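Local structure of succinoglycan biosynthesis protein (Bacillus cereus ATCC 14579, 2QGM) at residues Pro60-Asp63 with Leu64-Leu67; Lys120-Glu123 with Tyr124-Gly128; Tyr140-Asp143 with Glu144-Ala147; Lys223-Phe226 with Lys227-Glu231. The protein is of unproven function, but belongs to the erythromycin esterase-like family and may take part in succinoglycan biosynthesis. All coordinates share one frame; numbering follows the deposited sequence.

Contact 1: Pro60-Asp63 with Leu64-Leu67; sequences PFED and LKPL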
ATOM      1  N   PRO A  60     -14.447 -14.834 -14.516  1.00 22.86           N
ATOM      2  CA  PRO A  60     -14.816 -15.685 -13.377  1.00 23.88           C
ATOM      3  C   PRO A  60     -13.629 -15.847 -12.420  1.00 22.63           C
ATOM      4  O   PRO A  60     -12.482 -15.800 -12.850  1.00 24.87           O
ATOM      5  CB  PRO A  60     -15.205 -17.002 -14.050  1.00 25.53           C
ATOM      6  CG  PRO A  60     -15.762 -16.556 -15.357  1.00 25.13           C
ATOM      7  CD  PRO A  60     -14.761 -15.505 -15.791  1.00 24.12           C
ATOM      8  N   PHE A  61     -13.915 -16.067 -11.140  1.00 23.81           N
ATOM      9  CA  PHE A  61     -12.869 -16.200 -10.127  1.00 23.22           C
ATOM     10  C   PHE A  61     -12.533 -17.628  -9.704  1.00 24.69           C
ATOM     11  O   PHE A  61     -12.037 -17.847  -8.596  1.00 25.40           O
ATOM     12  CB  PHE A  61     -13.259 -15.404  -8.874  1.00 22.30           C
ATOM     13  CG  PHE A  61     -13.389 -13.927  -9.105  1.00 23.26           C
ATOM     14  CD1 PHE A  61     -12.313 -13.191  -9.588  1.00 24.64           C
ATOM     15  CD2 PHE A  61     -14.577 -13.260  -8.805  1.00 24.47           C
ATOM     16  CE1 PHE A  61     -12.410 -11.812  -9.769  1.00 26.72           C
ATOM     17  CE2 PHE A  61     -14.684 -11.881  -8.980  1.00 26.69           C
ATOM     18  CZ  PHE A  61     -13.596 -11.150  -9.464  1.00 26.84           C
ATOM     19  N   GLU A  62     -12.793 -18.602 -10.571  1.00 24.71           N
ATOM     20  CA  GLU A  62     -12.509 -19.990 -10.229  1.00 26.68           C
ATOM     21  C   GLU A  62     -11.050 -20.248  -9.856  1.00 24.79           C
ATOM     22  O   GLU A  62     -10.773 -21.040  -8.956  1.00 23.88           O
ATOM     23  CB  GLU A  62     -12.904 -20.919 -11.382  1.00 30.37           C
ATOM     24  CG  GLU A  62     -14.399 -21.153 -11.505  1.00 36.28           C
ATOM     25  CD  GLU A  62     -14.991 -21.832 -10.276  1.00 39.82           C
ATOM     26  OE1 GLU A  62     -14.555 -22.959  -9.946  1.00 42.01           O
ATOM     27  OE2 GLU A  62     -15.893 -21.239  -9.643  1.00 41.47           O
ATOM     28  N   ASP A  63     -10.118 -19.580 -10.533  1.00 23.57           N
ATOM     29  CA  ASP A  63      -8.702 -19.800 -10.250  1.00 23.28           C
ATOM     30  C   ASP A  63      -8.217 -19.126  -8.971  1.00 22.23           C
ATOM     31  O   ASP A  63      -7.062 -19.298  -8.576  1.00 20.74           O
ATOM     32  CB  ASP A  63      -7.835 -19.366 -11.445  1.00 24.82           C
ATOM     33  CG  ASP A  63      -7.903 -17.882 -11.710  1.00 25.44           C
ATOM     34  OD1 ASP A  63      -8.928 -17.258 -11.364  1.00 25.61           O
ATOM     35  OD2 ASP A  63      -6.933 -17.340 -12.281  1.00 26.20           O
ATOM     36  N   LEU A  64      -9.096 -18.372  -8.317  1.00 19.80           N
ATOM     37  CA  LEU A  64      -8.725 -17.703  -7.073  1.00 21.34           C
ATOM     38  C   LEU A  64      -9.256 -18.437  -5.844  1.00 20.75           C
ATOM     39  O   LEU A  64      -9.053 -17.991  -4.713  1.00 21.51           O
ATOM     40  CB  LEU A  64      -9.225 -16.252  -7.069  1.00 18.33           C
ATOM     41  CG  LEU A  64      -8.608 -15.362  -8.154  1.00 18.64           C
ATOM     42  CD1 LEU A  64      -9.209 -13.961  -8.106  1.00 19.63           C
ATOM     43  CD2 LEU A  64      -7.102 -15.309  -7.968  1.00 18.70           C
ATOM     44  N   LYS A  65      -9.933 -19.561  -6.058  1.00 22.79           N
ATOM     45  CA  LYS A  65     -10.455 -20.328  -4.936  1.00 22.02           C
ATOM     46  C   LYS A  65      -9.329 -20.766  -3.993  1.00 21.78           C
ATOM     47  O   LYS A  65      -9.518 -20.806  -2.778  1.00 20.68           O
ATOM     48  CB  LYS A  65     -11.248 -21.540  -5.428  1.00 25.72           C
ATOM     49  CG  LYS A  65     -12.507 -21.151  -6.206  1.00 26.03           C
ATOM     50  CD  LYS A  65     -13.617 -22.194  -6.066  1.00 32.12           C
ATOM     51  CE  LYS A  65     -13.183 -23.569  -6.548  1.00 33.07           C
ATOM     52  NZ  LYS A  65     -14.290 -24.565  -6.406  1.00 36.60           N
ATOM     53  N   PRO A  66      -8.147 -21.113  -4.535  1.00 22.14           N
ATOM     54  CA  PRO A  66      -7.075 -21.520  -3.621  1.00 21.50           C
ATOM     55  C   PRO A  66      -6.681 -20.356  -2.710  1.00 21.44           C
ATOM     56  O   PRO A  66      -6.204 -20.564  -1.600  1.00 20.23           O
ATOM     57  CB  PRO A  66      -5.947 -21.913  -4.568  1.00 22.36           C
ATOM     58  CG  PRO A  66      -6.679 -22.451  -5.743  1.00 23.37           C
ATOM     59  CD  PRO A  66      -7.797 -21.436  -5.929  1.00 21.20           C
ATOM     60  N   LEU A  67      -6.903 -19.134  -3.189  1.00 18.87           N
ATOM     61  CA  LEU A  67      -6.557 -17.942  -2.427  1.00 19.68           C
ATOM     62  C   LEU A  67      -7.422 -17.752  -1.185  1.00 19.63           C
ATOM     63  O   LEU A  67      -6.936 -17.289  -0.146  1.00 19.64           O
ATOM     64  CB  LEU A  67      -6.654 -16.692  -3.308  1.00 19.57           C
ATOM     65  CG  LEU A  67      -6.220 -15.375  -2.648  1.00 18.58           C
ATOM     66  CD1 LEU A  67      -4.738 -15.441  -2.298  1.00 18.17           C
ATOM     67  CD2 LEU A  67      -6.506 -14.209  -3.584  1.00 19.99           C
TER
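The ring of Phe-61 meets Leu-64 at its CD1 corner, where the methyl CD1 of Leu-64 comes in obliquely to 3.5 Å from Phe-61 CD1; Tyr-99 of helix 87-104 packs against the same ring edge-to-face. The carboxylate of Asp-63 lies alongside the Leu-64 side chain, with Asp-63 OD1 3.7 Å from Leu-64 CG. That carboxylate is engaged on both oxygens: OD1 forms a salt bridge with Arg-95 and OD2 accepts from the backbone N of Lys-53. With CG between the backbone N and the carbonyl carbon (chi1 65°), it turns back beside Leu-64 and toward these partners.

The backbone begins to coil here. Leu-64 N donates to Phe-61 O at 3.0 Å, an i to i+3 bond of the 3-10 kind, and Lys-65 N makes a weak bond of 3.4 Å to Glu-62 O. Glu-62 and Lys-65 run side by side, and a long salt bridge of 3.9 Å joins Glu-62 OE1 to Lys-65 NZ. Pro-66, which has no N-H to offer, fits the first turn of helix 65-71 and rests its CD 3.5 Å from Asp-63 O.

The chemistry is divided by side: Phe-61 and Leu-64 supply apolar surface for helix 87-104, Asp-63 ties the turn to Arg-95 and Lys-53, and the exposed Glu-62 and Lys-65 probably add only a modest, solvent-weakened attraction.

Contact 2: Lys120-Glu123 with Tyr124-Gly128; sequences KLNE and YIQTG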
ATOM      1  N   LYS A 120     -10.560  12.585  -0.996  1.00 16.85           N
ATOM      2  CA  LYS A 120     -11.177  12.898  -2.277  1.00 16.74           C
ATOM      3  C   LYS A 120     -11.527  11.638  -3.052  1.00 14.98           C
ATOM      4  O   LYS A 120     -12.557  11.588  -3.728  1.00 16.84           O
ATOM      5  CB  LYS A 120     -10.254  13.787  -3.121  1.00 18.63           C
ATOM      6  CG  LYS A 120      -9.854  15.092  -2.445  1.00 20.17           C
ATOM      7  CD  LYS A 120      -8.857  15.875  -3.291  1.00 23.84           C
ATOM      8  CE  LYS A 120      -8.240  17.040  -2.516  1.00 25.55           C
ATOM      9  NZ  LYS A 120      -9.268  17.949  -1.936  1.00 30.82           N
ATOM     10  N   LEU A 121     -10.674  10.624  -2.972  1.00 15.07           N
ATOM     11  CA  LEU A 121     -10.951   9.372  -3.677  1.00 13.98           C
ATOM     12  C   LEU A 121     -12.126   8.681  -3.005  1.00 16.18           C
ATOM     13  O   LEU A 121     -12.949   8.052  -3.677  1.00 16.17           O
ATOM     14  CB  LEU A 121      -9.717   8.464  -3.672  1.00 14.70           C
ATOM     15  CG  LEU A 121      -8.702   8.866  -4.746  1.00 17.18           C
ATOM     16  CD1 LEU A 121      -7.322   8.308  -4.418  1.00 16.61           C
ATOM     17  CD2 LEU A 121      -9.190   8.377  -6.098  1.00 18.22           C
ATOM     18  N   ASN A 122     -12.218   8.802  -1.685  1.00 14.18           N
ATOM     19  CA  ASN A 122     -13.325   8.165  -0.991  1.00 14.62           C
ATOM     20  C   ASN A 122     -14.607   8.877  -1.389  1.00 15.37           C
ATOM     21  O   ASN A 122     -15.622   8.239  -1.633  1.00 14.54           O
ATOM     22  CB  ASN A 122     -13.145   8.196   0.531  1.00 13.77           C
ATOM     23  CG  ASN A 122     -14.024   7.174   1.233  1.00 15.12           C
ATOM     24  OD1 ASN A 122     -14.370   6.141   0.656  1.00 13.23           O
ATOM     25  ND2 ASN A 122     -14.378   7.447   2.485  1.00 16.12           N
ATOM     26  N   GLU A 123     -14.561  10.202  -1.484  1.00 14.77           N
ATOM     27  CA  GLU A 123     -15.749  10.948  -1.881  1.00 15.75           C
ATOM     28  C   GLU A 123     -16.144  10.516  -3.289  1.00 14.94           C
ATOM     29  O   GLU A 123     -17.330  10.385  -3.594  1.00 18.52           O
ATOM     30  CB  GLU A 123     -15.479  12.454  -1.857  1.00 17.20           C
ATOM     31  CG  GLU A 123     -16.717  13.295  -2.124  1.00 25.77           C
ATOM     32  CD  GLU A 123     -16.448  14.785  -2.024  1.00 31.50           C
ATOM     33  OE1 GLU A 123     -15.755  15.196  -1.069  1.00 33.08           O
ATOM     34  OE2 GLU A 123     -16.923  15.544  -2.900  1.00 34.50           O
ATOM     35  N   TYR A 124     -15.149  10.285  -4.142  1.00 14.90           N
ATOM     36  CA  TYR A 124     -15.415   9.845  -5.507  1.00 14.40           C
ATOM     37  C   TYR A 124     -16.139   8.500  -5.543  1.00 15.30           C
ATOM     38  O   TYR A 124     -17.137   8.340  -6.260  1.00 14.90           O
ATOM     39  CB  TYR A 124     -14.122   9.697  -6.311  1.00 13.30           C
ATOM     40  CG  TYR A 124     -14.398   9.244  -7.730  1.00 16.26           C
ATOM     41  CD1 TYR A 124     -14.925  10.124  -8.664  1.00 19.69           C
ATOM     42  CD2 TYR A 124     -14.224   7.912  -8.110  1.00 18.91           C
ATOM     43  CE1 TYR A 124     -15.275   9.703  -9.939  1.00 22.10           C
ATOM     44  CE2 TYR A 124     -14.581   7.474  -9.389  1.00 21.21           C
ATOM     45  CZ  TYR A 124     -15.106   8.383 -10.300  1.00 22.02           C
ATOM     46  OH  TYR A 124     -15.462   7.995 -11.575  1.00 24.54           O
ATOM     47  N   ILE A 125     -15.631   7.526  -4.791  1.00 14.81           N
ATOM     48  CA  ILE A 125     -16.258   6.207  -4.799  1.00 14.94           C
ATOM     49  C   ILE A 125     -17.573   6.140  -4.017  1.00 14.64           C
ATOM     50  O   ILE A 125     -18.282   5.142  -4.103  1.00 19.03           O
ATOM     51  CB  ILE A 125     -15.280   5.092  -4.304  1.00 14.54           C
ATOM     52  CG1 ILE A 125     -14.954   5.256  -2.822  1.00 16.24           C
ATOM     53  CG2 ILE A 125     -13.999   5.129  -5.128  1.00 14.83           C
ATOM     54  CD1 ILE A 125     -14.352   3.989  -2.220  1.00 16.45           C
ATOM     55  N   GLN A 126     -17.904   7.191  -3.269  1.00 16.21           N
ATOM     56  CA  GLN A 126     -19.166   7.213  -2.523  1.00 18.12           C
ATOM     57  C   GLN A 126     -20.244   7.972  -3.304  1.00 21.75           C
ATOM     58  O   GLN A 126     -21.399   7.559  -3.326  1.00 22.21           O
ATOM     59  CB  GLN A 126     -19.008   7.897  -1.157  1.00 18.06           C
ATOM     60  CG  GLN A 126     -17.917   7.332  -0.277  1.00 17.03           C
ATOM     61  CD  GLN A 126     -18.156   5.901   0.158  1.00 15.69           C
ATOM     62  OE1 GLN A 126     -17.217   5.206   0.544  1.00 19.64           O
ATOM     63  NE2 GLN A 126     -19.410   5.456   0.118  1.00 15.84           N
ATOM     64  N   THR A 127     -19.856   9.068  -3.956  1.00 21.92           N
ATOM     65  CA  THR A 127     -20.810   9.903  -4.679  1.00 21.44           C
ATOM     66  C   THR A 127     -20.564  10.104  -6.172  1.00 22.42           C
ATOM     67  O   THR A 127     -21.446  10.588  -6.884  1.00 21.21           O
ATOM     68  CB  THR A 127     -20.899  11.292  -4.028  1.00 24.28           C
ATOM     69  OG1 THR A 127     -19.637  11.958  -4.139  1.00 23.70           O
ATOM     70  CG2 THR A 127     -21.260  11.158  -2.556  1.00 24.87           C
ATOM     71  N   GLY A 128     -19.373   9.752  -6.646  1.00 21.08           N
ATOM     72  CA  GLY A 128     -19.064   9.923  -8.056  1.00 20.94           C
ATOM     73  C   GLY A 128     -18.646  11.344  -8.395  1.00 23.35           C
ATOM     74  O   GLY A 128     -18.610  11.726  -9.563  1.00 24.57           O
TER
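The C-terminal end of helix 115-127 is built here, closing at Gly-128, whose positive phi of 82° takes the chain out of the helix. Glycine suits that position because a CB would press against the preceding carbonyl oxygen. The last turn is gripped at Glu-123 O, which accepts from Thr-127 N at 2.9 Å and from Thr-127 OG1 at 2.8 Å. These two donors arrive from opposite faces of the carbonyl plane, the hydroxyl lying well out of it. A chi1 of 64° folds the Thr-127 hydroxyl back over the preceding turn. A threonine thus gives a helix-end carbonyl a second donor.

Farther back, Tyr-124 N bonds to Lys-120 O at 2.9 Å and Ile-125 N to Leu-121 O at 3.0 Å. The methyl CD1 of Ile-125 rests 3.6 Å from Asn-122 OD1. The buried Asn-122 amide is satisfied from strand 166-171, OD1 accepting from Phe-167 N and ND2 donating to Gln-166 OE1.

Leu-121 and Tyr-124 press on Ile-149 of helix 143-157, where Lys-153 NZ is hydrogen-bonded to Tyr-124 OH, while Leu-121 and Ile-125 also pack on Phe-167, so the helix lies against both helix 143-157 and edge strand 166-171.

Contact 3: Tyr140-Asp143 with Glu144-Ala147; sequences YPTD and EIIA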
ATOM      1  N   TYR A 140       0.856   6.765 -10.339  1.00 20.69           N
ATOM      2  CA  TYR A 140      -0.402   6.104 -10.005  1.00 19.36           C
ATOM      3  C   TYR A 140      -1.630   6.467 -10.849  1.00 18.78           C
ATOM      4  O   TYR A 140      -2.580   5.686 -10.905  1.00 18.88           O
ATOM      5  CB  TYR A 140      -0.722   6.272  -8.519  1.00 17.67           C
ATOM      6  CG  TYR A 140      -0.283   5.084  -7.685  1.00 20.47           C
ATOM      7  CD1 TYR A 140       0.776   4.269  -8.090  1.00 20.61           C
ATOM      8  CD2 TYR A 140      -0.928   4.771  -6.493  1.00 22.77           C
ATOM      9  CE1 TYR A 140       1.178   3.175  -7.330  1.00 22.36           C
ATOM     10  CE2 TYR A 140      -0.530   3.679  -5.719  1.00 22.77           C
ATOM     11  CZ  TYR A 140       0.523   2.883  -6.149  1.00 22.66           C
ATOM     12  OH  TYR A 140       0.927   1.806  -5.396  1.00 23.11           O
ATOM     13  N   PRO A 141      -1.642   7.641 -11.516  1.00 18.99           N
ATOM     14  CA  PRO A 141      -2.825   7.972 -12.326  1.00 20.33           C
ATOM     15  C   PRO A 141      -2.777   7.203 -13.652  1.00 21.56           C
ATOM     16  O   PRO A 141      -2.703   7.804 -14.725  1.00 23.46           O
ATOM     17  CB  PRO A 141      -2.697   9.484 -12.550  1.00 20.69           C
ATOM     18  CG  PRO A 141      -1.640   9.934 -11.607  1.00 23.75           C
ATOM     19  CD  PRO A 141      -0.698   8.770 -11.514  1.00 18.97           C
ATOM     20  N   THR A 142      -2.808   5.876 -13.567  1.00 20.45           N
ATOM     21  CA  THR A 142      -2.743   5.021 -14.749  1.00 19.80           C
ATOM     22  C   THR A 142      -4.118   4.500 -15.127  1.00 20.01           C
ATOM     23  O   THR A 142      -5.040   4.522 -14.318  1.00 19.67           O
ATOM     24  CB  THR A 142      -1.830   3.806 -14.505  1.00 21.65           C
ATOM     25  OG1 THR A 142      -2.428   2.953 -13.519  1.00 22.89           O
ATOM     26  CG2 THR A 142      -0.460   4.257 -14.015  1.00 20.20           C
ATOM     27  N   ASP A 143      -4.255   4.026 -16.362  1.00 19.17           N
ATOM     28  CA  ASP A 143      -5.532   3.482 -16.810  1.00 20.11           C
ATOM     29  C   ASP A 143      -5.892   2.277 -15.951  1.00 18.35           C
ATOM     30  O   ASP A 143      -7.057   2.087 -15.598  1.00 17.57           O
ATOM     31  CB  ASP A 143      -5.467   3.043 -18.274  1.00 22.61           C
ATOM     32  CG  ASP A 143      -5.277   4.206 -19.229  1.00 26.92           C
ATOM     33  OD1 ASP A 143      -5.767   5.318 -18.932  1.00 29.09           O
ATOM     34  OD2 ASP A 143      -4.657   3.997 -20.292  1.00 27.39           O
ATOM     35  N   GLU A 144      -4.881   1.477 -15.615  1.00 18.34           N
ATOM     36  CA  GLU A 144      -5.072   0.271 -14.814  1.00 18.20           C
ATOM     37  C   GLU A 144      -5.678   0.561 -13.442  1.00 18.36           C
ATOM     38  O   GLU A 144      -6.662  -0.067 -13.050  1.00 17.46           O
ATOM     39  CB  GLU A 144      -3.736  -0.473 -14.642  1.00 19.54           C
ATOM     40  CG  GLU A 144      -3.113  -0.999 -15.947  1.00 20.63           C
ATOM     41  CD  GLU A 144      -2.174  -0.005 -16.629  1.00 20.88           C
ATOM     42  OE1 GLU A 144      -2.109   1.160 -16.192  1.00 22.31           O
ATOM     43  OE2 GLU A 144      -1.497  -0.390 -17.606  1.00 19.74           O
ATOM     44  N   ILE A 145      -5.094   1.511 -12.716  1.00 16.91           N
ATOM     45  CA  ILE A 145      -5.588   1.847 -11.388  1.00 16.24           C
ATOM     46  C   ILE A 145      -6.906   2.613 -11.431  1.00 15.13           C
ATOM     47  O   ILE A 145      -7.809   2.343 -10.647  1.00 14.58           O
ATOM     48  CB  ILE A 145      -4.522   2.655 -10.581  1.00 15.78           C
ATOM     49  CG1 ILE A 145      -3.284   1.786 -10.376  1.00 16.07           C
ATOM     50  CG2 ILE A 145      -5.085   3.093  -9.228  1.00 15.61           C
ATOM     51  CD1 ILE A 145      -2.122   2.459  -9.666  1.00 15.88           C
ATOM     52  N   ILE A 146      -7.029   3.556 -12.357  1.00 15.75           N
ATOM     53  CA  ILE A 146      -8.260   4.320 -12.460  1.00 15.57           C
ATOM     54  C   ILE A 146      -9.432   3.403 -12.774  1.00 14.59           C
ATOM     55  O   ILE A 146     -10.542   3.642 -12.321  1.00 14.42           O
ATOM     56  CB  ILE A 146      -8.126   5.416 -13.518  1.00 18.53           C
ATOM     57  CG1 ILE A 146      -7.086   6.429 -13.037  1.00 21.16           C
ATOM     58  CG2 ILE A 146      -9.475   6.084 -13.754  1.00 21.88           C
ATOM     59  CD1 ILE A 146      -6.704   7.460 -14.053  1.00 23.43           C
ATOM     60  N   ALA A 147      -9.172   2.336 -13.522  1.00 15.84           N
ATOM     61  CA  ALA A 147     -10.225   1.381 -13.854  1.00 16.52           C
ATOM     62  C   ALA A 147     -10.734   0.735 -12.570  1.00 16.54           C
ATOM     63  O   ALA A 147     -11.925   0.471 -12.439  1.00 17.04           O
ATOM     64  CB  ALA A 147      -9.696   0.313 -14.802  1.00 16.52           C
TER
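A methyl from the first turn of a helix, set over the face of a ring that precedes the helix, distinguishes this contact: Ile-145 CD1 stands 3.9 Å from the centroid of the Tyr-140 ring, 17° off the ring normal, in a CH-pi contact. The chain between them passes through an inverse gamma turn centred on Pro-141, which probably helps bring the two together. The same methyl lies 3.5 Å from Tyr-140 O.

Thr-142 then caps the helix. Its OG1, swung toward the helix by a chi1 of 67°, accepts from Ile-145 N at 3.1 Å in a nearly straight bond of 169°. Its carbonyl O takes Ile-146 N at 3.0 Å. Glu-144 bends at chi2, which turns its carboxylate back beside Thr-142, with OE1 3.2 Å from Thr-142 CB, while OE2 bonds to Ser-87 and His-443. The tyrosine hydroxyl is held by Glu-81 and Trp-304. Thr-142 and Ile-145 pack on Phe-90 of helix 87-104, Tyr-140 and Ile-145 on Met-111 of strand 108-111.

Threonine suits the place because its hydroxyl oxygen accepts from a first-turn N-H with no helix carbonyl four residues back to bond: a classic N-cap at the start of helix 143-157.

Contact 4: Lys223-Phe226 with Lys227-Glu231; sequences KEKF and KANAE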
ATOM      1  N   LYS A 223       9.005  23.964  13.897  1.00 24.39           N
ATOM      2  CA  LYS A 223       8.550  22.580  13.897  1.00 24.41           C
ATOM      3  C   LYS A 223       7.946  22.209  15.256  1.00 24.13           C
ATOM      4  O   LYS A 223       6.873  21.611  15.308  1.00 23.31           O
ATOM      5  CB  LYS A 223       9.701  21.633  13.557  1.00 23.91           C
ATOM      6  CG  LYS A 223      10.187  21.738  12.120  1.00 25.72           C
ATOM      7  CD  LYS A 223      11.325  20.757  11.852  1.00 27.16           C
ATOM      8  CE  LYS A 223      11.990  21.034  10.512  1.00 28.39           C
ATOM      9  NZ  LYS A 223      13.205  20.200  10.293  1.00 29.27           N
ATOM     10  N   GLU A 224       8.631  22.561  16.345  1.00 23.35           N
ATOM     11  CA  GLU A 224       8.134  22.268  17.693  1.00 24.54           C
ATOM     12  C   GLU A 224       6.775  22.935  17.892  1.00 23.62           C
ATOM     13  O   GLU A 224       5.832  22.335  18.419  1.00 24.31           O
ATOM     14  CB  GLU A 224       9.099  22.795  18.762  1.00 28.31           C
ATOM     15  CG  GLU A 224      10.438  22.072  18.856  1.00 33.06           C
ATOM     16  CD  GLU A 224      10.308  20.648  19.375  1.00 37.01           C
ATOM     17  OE1 GLU A 224       9.502  20.416  20.304  1.00 39.77           O
ATOM     18  OE2 GLU A 224      11.027  19.762  18.868  1.00 39.99           O
ATOM     19  N   LYS A 225       6.697  24.188  17.461  1.00 23.18           N
ATOM     20  CA  LYS A 225       5.495  24.999  17.561  1.00 25.40           C
ATOM     21  C   LYS A 225       4.338  24.379  16.774  1.00 24.67           C
ATOM     22  O   LYS A 225       3.240  24.219  17.307  1.00 24.08           O
ATOM     23  CB  LYS A 225       5.807  26.404  17.036  1.00 28.71           C
ATOM     24  CG  LYS A 225       4.690  27.419  17.145  1.00 32.03           C
ATOM     25  CD  LYS A 225       5.187  28.748  16.594  1.00 35.39           C
ATOM     26  CE  LYS A 225       4.155  29.849  16.707  1.00 37.75           C
ATOM     27  NZ  LYS A 225       4.687  31.111  16.119  1.00 39.37           N
ATOM     28  N   PHE A 226       4.586  24.013  15.517  1.00 22.66           N
ATOM     29  CA  PHE A 226       3.534  23.414  14.697  1.00 22.08           C
ATOM     30  C   PHE A 226       3.069  22.059  15.219  1.00 21.26           C
ATOM     31  O   PHE A 226       1.892  21.719  15.108  1.00 19.42           O
ATOM     32  CB  PHE A 226       3.984  23.265  13.240  1.00 21.80           C
ATOM     33  CG  PHE A 226       4.165  24.574  12.518  1.00 20.45           C
ATOM     34  CD1 PHE A 226       3.408  25.694  12.868  1.00 22.66           C
ATOM     35  CD2 PHE A 226       5.067  24.678  11.461  1.00 19.82           C
ATOM     36  CE1 PHE A 226       3.548  26.905  12.170  1.00 24.04           C
ATOM     37  CE2 PHE A 226       5.220  25.878  10.752  1.00 20.40           C
ATOM     38  CZ  PHE A 226       4.457  26.992  11.110  1.00 20.14           C
ATOM     39  N   LYS A 227       3.987  21.267  15.766  1.00 22.69           N
ATOM     40  CA  LYS A 227       3.618  19.960  16.313  1.00 22.29           C
ATOM     41  C   LYS A 227       2.694  20.186  17.507  1.00 24.05           C
ATOM     42  O   LYS A 227       1.696  19.480  17.680  1.00 22.70           O
ATOM     43  CB  LYS A 227       4.864  19.189  16.773  1.00 24.90           C
ATOM     44  CG  LYS A 227       4.530  17.909  17.539  1.00 27.23           C
ATOM     45  CD  LYS A 227       5.761  17.252  18.145  1.00 30.69           C
ATOM     46  CE  LYS A 227       5.378  16.063  19.032  1.00 32.78           C
ATOM     47  NZ  LYS A 227       4.633  16.458  20.267  1.00 32.94           N
ATOM     48  N   ALA A 228       3.040  21.176  18.328  1.00 21.50           N
ATOM     49  CA  ALA A 228       2.247  21.522  19.502  1.00 22.95           C
ATOM     50  C   ALA A 228       0.852  21.966  19.078  1.00 22.68           C
ATOM     51  O   ALA A 228      -0.149  21.524  19.644  1.00 25.06           O
ATOM     52  CB  ALA A 228       2.937  22.643  20.293  1.00 21.92           C
ATOM     53  N   ASN A 229       0.786  22.847  18.084  1.00 23.35           N
ATOM     54  CA  ASN A 229      -0.499  23.334  17.590  1.00 23.27           C
ATOM     55  C   ASN A 229      -1.363  22.183  17.068  1.00 22.49           C
ATOM     56  O   ASN A 229      -2.567  22.136  17.325  1.00 21.69           O
ATOM     57  CB  ASN A 229      -0.283  24.363  16.472  1.00 24.45           C
ATOM     58  CG  ASN A 229       0.267  25.686  16.985  1.00 26.07           C
ATOM     59  OD1 ASN A 229       0.688  25.794  18.138  1.00 25.97           O
ATOM     60  ND2 ASN A 229       0.270  26.697  16.123  1.00 27.51           N
ATOM     61  N   ALA A 230      -0.743  21.258  16.337  1.00 22.04           N
ATOM     62  CA  ALA A 230      -1.460  20.116  15.761  1.00 20.69           C
ATOM     63  C   ALA A 230      -1.960  19.176  16.841  1.00 21.20           C
ATOM     64  O   ALA A 230      -3.074  18.659  16.768  1.00 21.82           O
ATOM     65  CB  ALA A 230      -0.551  19.356  14.804  1.00 17.41           C
ATOM     66  N   GLU A 231      -1.119  18.940  17.839  1.00 20.22           N
ATOM     67  CA  GLU A 231      -1.493  18.065  18.936  1.00 23.50           C
ATOM     68  C   GLU A 231      -2.657  18.688  19.704  1.00 23.82           C
ATOM     69  O   GLU A 231      -3.555  17.984  20.161  1.00 22.84           O
ATOM     70  CB  GLU A 231      -0.286  17.848  19.855  1.00 23.74           C
ATOM     71  CG  GLU A 231      -0.586  17.060  21.119  1.00 29.58           C
ATOM     72  CD  GLU A 231       0.668  16.549  21.799  1.00 32.85           C
ATOM     73  OE1 GLU A 231       1.735  17.181  21.641  1.00 34.60           O
ATOM     74  OE2 GLU A 231       0.583  15.517  22.498  1.00 35.48           O
TER
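Asn-229 lays its side chain back over the carbonyl of Lys-225, one turn earlier on helix 220-236, bringing CG to 3.3 Å from Lys-225 O. A chi1 of -71° tips the amide toward the preceding turn. Asn-229 OD1 comes within 3.1 Å of Lys-225 O, but both are acceptors and no bond joins them. The binding is done by the backbone instead, Asn-229 N reaching Lys-225 O at 2.9 Å, while the amide nitrogen ND2 makes a weak bond to Asn-201 O.

The same i to i+4 pattern recurs along the helix, with Lys-227 N on Lys-223 O and Ala-230 N on Phe-226 O, both at 2.9 Å. Lys-227 runs out extended and bends only at chi4, which carries NZ to 3.3 Å from Glu-231 OE1, a salt bridge with a weak hydrogen bond one turn on along the partly exposed flank.

Ala-230 suits its place because it packs on Ile-263 and Thr-267 of helix 253-269, where a small side chain probably lets the two helices approach closely. The aliphatic chain of Lys-227 lies on Thr-267, Thr-268 and Leu-271. Phe-226 packs on Glu-204 and Leu-218 in loops, a buried site that suits its apolar ring; helix 220-236 thus touches both helix 253-269 and the loops at Glu-204 and Leu-218.

In the fold
Contacts 1 to 4 follow one another along the chain, and none touches another. Contacts 2 and 3 are neighbours, about 15 Å between centres and about 6 Å between nearest atoms, on the successive helices 115-127 and 143-157, one closing a helix and the other starting the next. Contact 1 lies about 24 Å from contact 3 between centres, and both lean on helix 87-104. Contact 4, on helix 220-236, stands apart, about 49 Å from contact 1 between centres and on the other side of the chain's centre. Contacts 2 and 3 lie against strands 166-171 and 108-111 of the mixed sheet, whereas contact 4 belongs to a more distant helical part of the erythromycin esterase-like chain.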